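Local coordinates for protein pyrroline carboxylate reductase (Plasmodium falciparum, PDB 2RCY) that binds NADP and probably catalyses the NADPH-dependent reduction of pyrroline-5-carboxylate to proline, at residues 94-97 with 98-102; 152-156 with 157-161; 234-237 with 238-242. One frame throughout, in Å; residues are numbered along the deposited sequence.

In the fold
Contact 1 belongs to the Rossmann-type, nucleotide-binding part of the subunit, contact 2 leads from the sheet of that part into the helical part, and contact 3 lies in the helical part named for dimerisation. The first two touch: E156 OE1 of contact 2 lies 3.0 Å from I96 N of contact 1, probably a hydrogen bond, at the first turn of helix 96-103. The side chain of L94 is about 6 Å from bound NADP and that of M159 about 9 Å, L94 being the nearer to the cofactor. Contact 3 sits apart, about 42 Å from contact 1 and about 31 Å from contact 2, centre to centre. Contacts 2 and 3 both pack against the second subunit.

Contact 1. Residues 94-97 with 98-102; sequences LNIG and KLEEM
L94 sets CG beside its backbone N and opposite the carbonyl carbon (chi1 -63°), and M102, a selenomethionine, runs extended beyond CG with chi3 at 178°; together these torsions bring their ends into contact. L94 stands just before helix 96-103, the helical crossover of a Rossmann-type beta-alpha-beta unit between strands 86-89 and 108-113, and M102 near its far end, so the pair spans the helix on the side facing helix 71-77. The two side chains cross at about a right angle, L94 presenting its CD2 branch to CE of M102 at 3.8 Å. L75 of helix 71-77 touches M102 and L99, while A71 of that helix and P68, a predicted NADP-binding residue, touch L94, so this apolar patch joins the two helices close to the cofactor. The CD1 branch of L99 lies 3.6 Å from L94 O. N95 occupies the N-cap position, and its backbone carbonyl receives L99 N at 2.9 Å, an i to i+4 helical bond. One residue on, I96 O accepts E100 N at 2.7 Å, with an N-H...O angle of 163°. The E100 and I96 side chains cross at a slant, the carboxylate carbon CD of E100 lying 3.7 Å from the CG2 methyl of I96 with E100 CG alongside. The third bond, from E101 N to G97 O, is weak. K98 bends at chi2 and chi4 and sends NZ out of the contact to a salt bridge with the C-terminal OXT of S262, while its CB stays 3.7 Å from N95 O.

Contact 2. Residues 152-156 with 157-161; sequences HEIKE and KDMDI
This strand-to-helix junction carries the chain from strand 149-153, an outer strand of the sheet within its own subunit, into helix 159-167. I154 and M159 close its apolar side: CD1 of I154 lies 3.8 Å from the selenium of M159, a selenomethionine, and the side chains meet obliquely. The isoleucine holds CG1 between its backbone N and carbonyl carbon (chi1 65°), which sends CD1 forward to the turn, 3.5 Å from D158 O. M159 is bent at chi2 (-72°), which puts the selenium beside the isoleucine branch. Beyond this pair M159 packs on W111 and M113 of strand 108-113, and I154 on L193 of the second subunit. The turn is drawn together by two backbone bonds, D158 N to K155 O and M159 N to E156 O, each 3.2 Å long. On the polar side D158 OD2 accepts a hydrogen bond from a water at 2.7 Å, and that water takes the N-H of K155, so the carboxylate is linked through one water to the backbone before the turn. A second water donates to E156 O and to D160 OD2, 2.6 Å from the latter, joining the carbonyl before the helix to a carboxylate in its first turn. K157 NZ makes a long ion pair with D158 OD1, at 3.7 Å, and another long, weak one with D69 of the third subunit. Such chemistry implies a junction shaped by backbone bonds and water bridges, with weak direct charge pairing; the water bond and nearby K157 would be consistent with a negative charge on D158.

Contact 3. Residues 234-237 with 238-242; sequences LYSL and EKNSF
L237 and F242 lie side by side and point the same way, across a Schellman motif that ends helix 229-239 and leads straight into helix 242-260. The leucine extends its CD2 branch obliquely to the ring, 3.6 Å from F242 CD1. F242 carries CG anti to its backbone N (chi1 177°), which sets the ring alongside the leucine; the second subunit packs on both, with A249 on L237 and F176 on F242. The helix is ended by S241, which has positive phi, and the motif's two bonds run from F242 N to L237 O (2.8 Å, 164° at the hydrogen) and from S241 N to E238 O. On another side of the helix end S236 and N240 share a water: it accepts from N240 ND2 at 2.7 Å, sits the same distance from S236 OG, and donates weakly to S236 O. N240 ND2 is gripped again by N248 OD1 of the second subunit. Y235 OH hydrogen-bonds N248 ND2 of the fourth subunit, so the helix end is built into subunit interfaces. E238 holds CG beside its backbone N (chi1 -64°), 3.3 Å from L234 O.

Contact 1. Residues 94-97 with 98-102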
ATOM      1  N   LEU A  94      18.030 -22.180  21.612  1.00 41.46           N
ATOM      2  CA  LEU A  94      19.205 -22.580  22.387  1.00 41.50           C
ATOM      3  C   LEU A  94      19.998 -23.697  21.711  1.00 41.53           C
ATOM      4  O   LEU A  94      19.655 -24.877  21.820  1.00 41.49           O
ATOM      5  CB  LEU A  94      18.812 -22.978  23.818  1.00 41.50           C
ATOM      6  CG  LEU A  94      18.183 -21.919  24.732  1.00 41.56           C
ATOM      7  CD1 LEU A  94      17.753 -22.552  26.040  1.00 41.49           C
ATOM      8  CD2 LEU A  94      19.127 -20.741  24.991  1.00 41.61           C
ATOM      9  N   ASN A  95      21.058 -23.304  21.007  1.00 41.61           N
ATOM     10  CA  ASN A  95      21.915 -24.251  20.296  1.00 41.72           C
ATOM     11  C   ASN A  95      22.928 -24.955  21.197  1.00 41.82           C
ATOM     12  O   ASN A  95      23.004 -24.675  22.394  1.00 41.78           O
ATOM     13  CB  ASN A  95      22.602 -23.587  19.090  1.00 41.74           C
ATOM     14  CG  ASN A  95      23.214 -22.234  19.419  1.00 41.81           C
ATOM     15  OD1 ASN A  95      22.825 -21.217  18.848  1.00 41.90           O
ATOM     16  ND2 ASN A  95      24.175 -22.216  20.338  1.00 41.74           N
ATOM     17  N   ILE A  96      23.697 -25.871  20.609  1.00 42.00           N
ATOM     18  CA  ILE A  96      24.666 -26.691  21.340  1.00 42.15           C
ATOM     19  C   ILE A  96      25.675 -25.844  22.122  1.00 42.33           C
ATOM     20  O   ILE A  96      25.982 -26.154  23.272  1.00 42.35           O
ATOM     21  CB  ILE A  96      25.388 -27.695  20.398  1.00 42.15           C
ATOM     22  CG1 ILE A  96      24.382 -28.696  19.817  1.00 42.04           C
ATOM     23  CG2 ILE A  96      26.512 -28.428  21.131  1.00 42.13           C
ATOM     24  CD1 ILE A  96      24.901 -29.488  18.629  1.00 42.16           C
ATOM     25  N   GLY A  97      26.167 -24.775  21.497  1.00 42.50           N
ATOM     26  CA  GLY A  97      27.100 -23.847  22.140  1.00 42.76           C
ATOM     27  C   GLY A  97      26.565 -23.243  23.426  1.00 42.94           C
ATOM     28  O   GLY A  97      27.273 -23.192  24.433  1.00 42.91           O
ATOM     29  N   LYS A  98      25.314 -22.790  23.388  1.00 43.20           N
ATOM     30  CA  LYS A  98      24.641 -22.242  24.568  1.00 43.48           C
ATOM     31  C   LYS A  98      24.313 -23.318  25.601  1.00 43.59           C
ATOM     32  O   LYS A  98      24.333 -23.053  26.803  1.00 43.67           O
ATOM     33  CB  LYS A  98      23.368 -21.493  24.168  1.00 43.47           C
ATOM     34  CG  LYS A  98      23.595 -20.046  23.748  1.00 43.98           C
ATOM     35  CD  LYS A  98      23.447 -19.081  24.921  1.00 44.64           C
ATOM     36  CE  LYS A  98      23.221 -17.650  24.443  1.00 45.06           C
ATOM     37  NZ  LYS A  98      21.927 -17.479  23.711  1.00 45.17           N
ATOM     38  N   LEU A  99      24.015 -24.526  25.125  1.00 43.71           N
ATOM     39  CA  LEU A  99      23.723 -25.657  26.005  1.00 43.81           C
ATOM     40  C   LEU A  99      24.986 -26.168  26.697  1.00 43.93           C
ATOM     41  O   LEU A  99      24.957 -26.488  27.886  1.00 43.91           O
ATOM     42  CB  LEU A  99      23.027 -26.788  25.234  1.00 43.78           C
ATOM     43  CG  LEU A  99      21.597 -26.543  24.736  1.00 43.69           C
ATOM     44  CD1 LEU A  99      21.222 -27.553  23.659  1.00 43.59           C
ATOM     45  CD2 LEU A  99      20.582 -26.564  25.875  1.00 43.57           C
ATOM     46  N   GLU A 100      26.090 -26.230  25.951  1.00 44.11           N
ATOM     47  CA  GLU A 100      27.400 -26.593  26.504  1.00 44.35           C
ATOM     48  C   GLU A 100      27.893 -25.550  27.506  1.00 44.56           C
ATOM     49  O   GLU A 100      28.710 -25.848  28.376  1.00 44.61           O
ATOM     50  CB  GLU A 100      28.435 -26.769  25.388  1.00 44.29           C
ATOM     51  CG  GLU A 100      28.296 -28.063  24.601  1.00 44.25           C
ATOM     52  CD  GLU A 100      29.307 -28.195  23.476  1.00 44.29           C
ATOM     53  OE1 GLU A 100      29.802 -27.163  22.972  1.00 44.30           O
ATOM     54  OE2 GLU A 100      29.600 -29.343  23.085  1.00 44.29           O
ATOM     55  N   GLU A 101      27.390 -24.326  27.362  1.00 44.82           N
ATOM     56  CA  GLU A 101      27.694 -23.237  28.280  1.00 45.09           C
ATOM     57  C   GLU A 101      26.883 -23.386  29.567  1.00 45.11           C
ATOM     58  O   GLU A 101      27.303 -22.929  30.630  1.00 45.17           O
ATOM     59  CB  GLU A 101      27.383 -21.896  27.610  1.00 45.08           C
ATOM     60  CG  GLU A 101      28.073 -20.694  28.234  1.00 45.25           C
ATOM     61  CD  GLU A 101      27.561 -19.372  27.685  1.00 45.37           C
ATOM     62  OE1 GLU A 101      27.303 -19.280  26.462  1.00 45.28           O
ATOM     63  OE2 GLU A 101      27.423 -18.420  28.483  1.00 45.87           O
HETATM   64  N   MSE A 102      25.725 -24.036  29.457  1.00 45.23           N
HETATM   65  CA  MSE A 102      24.799 -24.205  30.579  1.00 45.29           C
HETATM   66  C   MSE A 102      25.109 -25.413  31.467  1.00 45.26           C
HETATM   67  O   MSE A 102      24.941 -25.342  32.687  1.00 45.28           O
HETATM   68  CB  MSE A 102      23.355 -24.284  30.072  1.00 45.30           C
HETATM   69  CG  MSE A 102      22.770 -22.948  29.646  1.00 45.43           C
HETATM   70 SE   MSE A 102      21.034 -23.120  28.771  0.80 45.43          SE
HETATM   71  CE  MSE A 102      20.657 -21.229  28.485  1.00 45.46           C
TER

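Contact 2. Residues 152-156 with 157-161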
ATOM      1  N   HIS A 152      14.966 -36.553  11.410  1.00 37.87           N
ATOM      2  CA  HIS A 152      16.133 -36.359  10.554  1.00 37.66           C
ATOM      3  C   HIS A 152      17.295 -35.820  11.380  1.00 37.52           C
ATOM      4  O   HIS A 152      17.090 -35.039  12.310  1.00 37.49           O
ATOM      5  CB  HIS A 152      15.820 -35.367   9.431  1.00 37.67           C
ATOM      6  CG  HIS A 152      14.727 -35.812   8.512  1.00 37.78           C
ATOM      7  ND1 HIS A 152      14.975 -36.432   7.306  1.00 37.80           N
ATOM      8  CD2 HIS A 152      13.380 -35.718   8.617  1.00 37.55           C
ATOM      9  CE1 HIS A 152      13.828 -36.705   6.710  1.00 37.62           C
ATOM     10  NE2 HIS A 152      12.846 -36.283   7.485  1.00 37.50           N
ATOM     11  N   GLU A 153      18.511 -36.242  11.045  1.00 37.38           N
ATOM     12  CA  GLU A 153      19.704 -35.618  11.603  1.00 37.26           C
ATOM     13  C   GLU A 153      20.211 -34.571  10.624  1.00 37.07           C
ATOM     14  O   GLU A 153      20.484 -34.872   9.458  1.00 37.10           O
ATOM     15  CB  GLU A 153      20.800 -36.641  11.908  1.00 37.25           C
ATOM     16  CG  GLU A 153      21.985 -36.036  12.663  1.00 37.41           C
ATOM     17  CD  GLU A 153      23.069 -37.041  13.017  1.00 37.62           C
ATOM     18  OE1 GLU A 153      23.139 -38.118  12.382  1.00 37.95           O
ATOM     19  OE2 GLU A 153      23.862 -36.740  13.935  1.00 37.98           O
ATOM     20  N   ILE A 154      20.323 -33.336  11.103  1.00 36.84           N
ATOM     21  CA  ILE A 154      20.750 -32.219  10.268  1.00 36.60           C
ATOM     22  C   ILE A 154      21.912 -31.465  10.913  1.00 36.43           C
ATOM     23  O   ILE A 154      22.221 -31.677  12.089  1.00 36.47           O
ATOM     24  CB  ILE A 154      19.577 -31.241   9.965  1.00 36.60           C
ATOM     25  CG1 ILE A 154      19.074 -30.567  11.246  1.00 36.52           C
ATOM     26  CG2 ILE A 154      18.440 -31.964   9.236  1.00 36.60           C
ATOM     27  CD1 ILE A 154      18.280 -29.302  11.004  1.00 36.36           C
ATOM     28  N   LYS A 155      22.550 -30.594  10.135  1.00 36.23           N
ATOM     29  CA  LYS A 155      23.602 -29.709  10.641  1.00 36.01           C
ATOM     30  C   LYS A 155      23.037 -28.752  11.691  1.00 35.73           C
ATOM     31  O   LYS A 155      21.848 -28.423  11.663  1.00 35.75           O
ATOM     32  CB  LYS A 155      24.225 -28.911   9.494  1.00 36.09           C
ATOM     33  CG  LYS A 155      24.968 -29.749   8.466  1.00 36.41           C
ATOM     34  CD  LYS A 155      25.370 -28.904   7.267  1.00 37.09           C
ATOM     35  CE  LYS A 155      26.249 -29.686   6.305  1.00 37.61           C
ATOM     36  NZ  LYS A 155      26.673 -28.853   5.147  1.00 37.84           N
ATOM     37  N   GLU A 156      23.891 -28.303  12.607  1.00 35.41           N
ATOM     38  CA  GLU A 156      23.475 -27.371  13.656  1.00 35.19           C
ATOM     39  C   GLU A 156      23.036 -26.018  13.087  1.00 34.91           C
ATOM     40  O   GLU A 156      22.094 -25.403  13.593  1.00 34.83           O
ATOM     41  CB  GLU A 156      24.587 -27.174  14.689  1.00 35.19           C
ATOM     42  CG  GLU A 156      24.114 -26.523  15.984  1.00 35.17           C
ATOM     43  CD  GLU A 156      25.247 -26.130  16.915  1.00 35.41           C
ATOM     44  OE1 GLU A 156      24.972 -25.409  17.896  1.00 35.70           O
ATOM     45  OE2 GLU A 156      26.408 -26.535  16.676  1.00 35.63           O
ATOM     46  N   LYS A 157      23.714 -25.571  12.031  1.00 34.60           N
ATOM     47  CA  LYS A 157      23.406 -24.290  11.392  1.00 34.40           C
ATOM     48  C   LYS A 157      22.052 -24.290  10.672  1.00 34.08           C
ATOM     49  O   LYS A 157      21.487 -23.226  10.407  1.00 34.12           O
ATOM     50  CB  LYS A 157      24.535 -23.864  10.442  1.00 34.38           C
ATOM     51  CG  LYS A 157      24.701 -24.733   9.192  1.00 34.62           C
ATOM     52  CD  LYS A 157      25.792 -24.198   8.257  1.00 34.75           C
ATOM     53  CE  LYS A 157      25.424 -22.854   7.624  1.00 35.40           C
ATOM     54  NZ  LYS A 157      24.204 -22.925   6.764  1.00 35.84           N
ATOM     55  N   ASP A 158      21.540 -25.483  10.368  1.00 33.70           N
ATOM     56  CA  ASP A 158      20.250 -25.641   9.695  1.00 33.24           C
ATOM     57  C   ASP A 158      19.081 -25.808  10.670  1.00 32.96           C
ATOM     58  O   ASP A 158      17.930 -25.929  10.247  1.00 32.97           O
ATOM     59  CB  ASP A 158      20.293 -26.833   8.732  1.00 33.19           C
ATOM     60  CG  ASP A 158      21.153 -26.576   7.508  1.00 33.15           C
ATOM     61  OD1 ASP A 158      21.572 -25.420   7.285  1.00 33.32           O
ATOM     62  OD2 ASP A 158      21.408 -27.541   6.759  1.00 33.30           O
HETATM   63  N   MSE A 159      19.379 -25.811  11.968  1.00 32.57           N
HETATM   64  CA  MSE A 159      18.367 -26.041  13.002  1.00 32.21           C
HETATM   65  C   MSE A 159      17.350 -24.911  13.122  1.00 31.75           C
HETATM   66  O   MSE A 159      16.194 -25.148  13.473  1.00 31.69           O
HETATM   67  CB  MSE A 159      19.028 -26.278  14.360  1.00 32.42           C
HETATM   68  CG  MSE A 159      19.648 -27.658  14.542  1.00 32.98           C
HETATM   69 SE   MSE A 159      18.342 -29.098  14.756  0.80 35.28          SE
HETATM   70  CE  MSE A 159      17.434 -28.502  16.372  1.00 33.71           C
ATOM     71  N   ASP A 160      17.787 -23.688  12.833  1.00 31.26           N
ATOM     72  CA  ASP A 160      16.943 -22.503  12.979  1.00 30.74           C
ATOM     73  C   ASP A 160      15.841 -22.430  11.921  1.00 30.33           C
ATOM     74  O   ASP A 160      14.687 -22.145  12.246  1.00 30.19           O
ATOM     75  CB  ASP A 160      17.798 -21.233  12.972  1.00 30.75           C
ATOM     76  CG  ASP A 160      18.878 -21.253  14.043  1.00 30.84           C
ATOM     77  OD1 ASP A 160      18.538 -21.220  15.245  1.00 30.68           O
ATOM     78  OD2 ASP A 160      20.072 -21.293  13.678  1.00 31.05           O
ATOM     79  N   ILE A 161      16.203 -22.693  10.665  1.00 29.79           N
ATOM     80  CA  ILE A 161      15.226 -22.749   9.572  1.00 29.32           C
ATOM     81  C   ILE A 161      14.310 -23.977   9.692  1.00 29.06           C
ATOM     82  O   ILE A 161      13.115 -23.899   9.396  1.00 28.96           O
ATOM     83  CB  ILE A 161      15.900 -22.647   8.155  1.00 29.30           C
ATOM     84  CG1 ILE A 161      14.865 -22.764   7.026  1.00 29.07           C
ATOM     85  CG2 ILE A 161      17.006 -23.682   7.978  1.00 29.10           C
ATOM     86  CD1 ILE A 161      13.874 -21.625   6.968  1.00 28.72           C
TER
HETATM   87  O   HOH W   1      21.526 -30.190   7.339  1.00 27.54           O
HETATM   88  O   HOH W   2      21.419 -23.156  14.871  1.00 23.39           O

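Contact 3. Residues 234-237 with 238-242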
ATOM      1  N   LEU A 234      -6.235 -18.594  -7.848  1.00 24.45           N
ATOM      2  CA  LEU A 234      -4.774 -18.503  -7.818  1.00 24.53           C
ATOM      3  C   LEU A 234      -4.270 -17.098  -8.133  1.00 24.55           C
ATOM      4  O   LEU A 234      -3.293 -16.633  -7.543  1.00 24.56           O
ATOM      5  CB  LEU A 234      -4.151 -19.524  -8.777  1.00 24.45           C
ATOM      6  CG  LEU A 234      -3.431 -20.744  -8.190  1.00 24.55           C
ATOM      7  CD1 LEU A 234      -4.105 -21.294  -6.935  1.00 24.63           C
ATOM      8  CD2 LEU A 234      -3.300 -21.828  -9.244  1.00 24.54           C
ATOM      9  N   TYR A 235      -4.946 -16.439  -9.072  1.00 24.59           N
ATOM     10  CA  TYR A 235      -4.686 -15.050  -9.443  1.00 24.62           C
ATOM     11  C   TYR A 235      -4.837 -14.130  -8.234  1.00 24.71           C
ATOM     12  O   TYR A 235      -4.071 -13.178  -8.064  1.00 24.79           O
ATOM     13  CB  TYR A 235      -5.670 -14.649 -10.542  1.00 24.65           C
ATOM     14  CG  TYR A 235      -5.476 -13.287 -11.170  1.00 24.58           C
ATOM     15  CD1 TYR A 235      -4.363 -13.012 -11.961  1.00 24.56           C
ATOM     16  CD2 TYR A 235      -6.439 -12.291 -11.016  1.00 24.52           C
ATOM     17  CE1 TYR A 235      -4.197 -11.768 -12.556  1.00 24.68           C
ATOM     18  CE2 TYR A 235      -6.285 -11.044 -11.611  1.00 24.39           C
ATOM     19  CZ  TYR A 235      -5.163 -10.791 -12.378  1.00 24.71           C
ATOM     20  OH  TYR A 235      -5.002  -9.560 -12.967  1.00 24.81           O
ATOM     21  N   SER A 236      -5.827 -14.434  -7.396  1.00 24.79           N
ATOM     22  CA  SER A 236      -6.077 -13.700  -6.163  1.00 24.91           C
ATOM     23  C   SER A 236      -4.944 -13.883  -5.150  1.00 25.01           C
ATOM     24  O   SER A 236      -4.546 -12.927  -4.484  1.00 24.99           O
ATOM     25  CB  SER A 236      -7.410 -14.139  -5.555  1.00 24.82           C
ATOM     26  OG  SER A 236      -7.661 -13.476  -4.330  1.00 25.07           O
ATOM     27  N   LEU A 237      -4.435 -15.111  -5.043  1.00 25.14           N
ATOM     28  CA  LEU A 237      -3.318 -15.428  -4.148  1.00 25.22           C
ATOM     29  C   LEU A 237      -2.032 -14.722  -4.570  1.00 25.35           C
ATOM     30  O   LEU A 237      -1.231 -14.322  -3.724  1.00 25.38           O
ATOM     31  CB  LEU A 237      -3.077 -16.941  -4.085  1.00 25.15           C
ATOM     32  CG  LEU A 237      -4.054 -17.836  -3.315  1.00 25.05           C
ATOM     33  CD1 LEU A 237      -3.664 -19.295  -3.489  1.00 25.03           C
ATOM     34  CD2 LEU A 237      -4.122 -17.480  -1.833  1.00 24.75           C
ATOM     35  N   GLU A 238      -1.844 -14.580  -5.880  1.00 25.49           N
ATOM     36  CA  GLU A 238      -0.694 -13.869  -6.432  1.00 25.72           C
ATOM     37  C   GLU A 238      -0.795 -12.368  -6.182  1.00 25.80           C
ATOM     38  O   GLU A 238       0.202 -11.717  -5.868  1.00 25.92           O
ATOM     39  CB  GLU A 238      -0.555 -14.141  -7.935  1.00 25.69           C
ATOM     40  CG  GLU A 238      -0.269 -15.592  -8.300  1.00 26.05           C
ATOM     41  CD  GLU A 238       1.007 -16.135  -7.677  1.00 26.59           C
ATOM     42  OE1 GLU A 238       1.023 -17.334  -7.328  1.00 27.01           O
ATOM     43  OE2 GLU A 238       1.994 -15.376  -7.544  1.00 26.72           O
ATOM     44  N   LYS A 239      -2.006 -11.834  -6.327  1.00 25.92           N
ATOM     45  CA  LYS A 239      -2.292 -10.426  -6.081  1.00 26.08           C
ATOM     46  C   LYS A 239      -1.905 -10.028  -4.660  1.00 26.02           C
ATOM     47  O   LYS A 239      -1.284  -8.987  -4.445  1.00 26.13           O
ATOM     48  CB  LYS A 239      -3.782 -10.149  -6.317  1.00 26.07           C
ATOM     49  CG  LYS A 239      -4.176  -8.678  -6.290  1.00 26.37           C
ATOM     50  CD  LYS A 239      -5.673  -8.517  -6.510  1.00 26.49           C
ATOM     51  CE  LYS A 239      -6.073  -7.054  -6.638  1.00 27.70           C
ATOM     52  NZ  LYS A 239      -5.958  -6.304  -5.354  1.00 28.32           N
ATOM     53  N   ASN A 240      -2.269 -10.875  -3.702  1.00 25.96           N
ATOM     54  CA  ASN A 240      -2.055 -10.598  -2.290  1.00 25.86           C
ATOM     55  C   ASN A 240      -0.764 -11.206  -1.735  1.00 25.84           C
ATOM     56  O   ASN A 240      -0.604 -11.333  -0.518  1.00 25.91           O
ATOM     57  CB  ASN A 240      -3.272 -11.054  -1.477  1.00 25.94           C
ATOM     58  CG  ASN A 240      -4.540 -10.296  -1.840  1.00 25.91           C
ATOM     59  OD1 ASN A 240      -4.496  -9.118  -2.194  1.00 26.27           O
ATOM     60  ND2 ASN A 240      -5.678 -10.971  -1.745  1.00 26.07           N
ATOM     61  N   SER A 241       0.150 -11.568  -2.638  1.00 25.73           N
ATOM     62  CA  SER A 241       1.479 -12.080  -2.291  1.00 25.66           C
ATOM     63  C   SER A 241       1.439 -13.230  -1.284  1.00 25.59           C
ATOM     64  O   SER A 241       2.118 -13.188  -0.255  1.00 25.59           O
ATOM     65  CB  SER A 241       2.381 -10.951  -1.773  1.00 25.67           C
ATOM     66  OG  SER A 241       2.492  -9.909  -2.720  1.00 25.74           O
ATOM     67  N   PHE A 242       0.640 -14.250  -1.590  1.00 25.53           N
ATOM     68  CA  PHE A 242       0.489 -15.422  -0.724  1.00 25.47           C
ATOM     69  C   PHE A 242       1.825 -16.117  -0.476  1.00 25.51           C
ATOM     70  O   PHE A 242       2.152 -16.451   0.663  1.00 25.45           O
ATOM     71  CB  PHE A 242      -0.528 -16.397  -1.328  1.00 25.44           C
ATOM     72  CG  PHE A 242      -0.703 -17.666  -0.544  1.00 25.20           C
ATOM     73  CD1 PHE A 242      -1.451 -17.681   0.628  1.00 25.16           C
ATOM     74  CD2 PHE A 242      -0.140 -18.857  -0.992  1.00 25.21           C
ATOM     75  CE1 PHE A 242      -1.622 -18.859   1.348  1.00 25.25           C
ATOM     76  CE2 PHE A 242      -0.305 -20.040  -0.280  1.00 25.09           C
ATOM     77  CZ  PHE A 242      -1.048 -20.040   0.892  1.00 25.26           C
TER
HETATM   78  O   HOH W   3      -6.021 -13.598  -2.184  1.00 28.76           O
HETATM   79  O   HOH W   4       1.979 -15.282  -4.361  1.00 29.10           O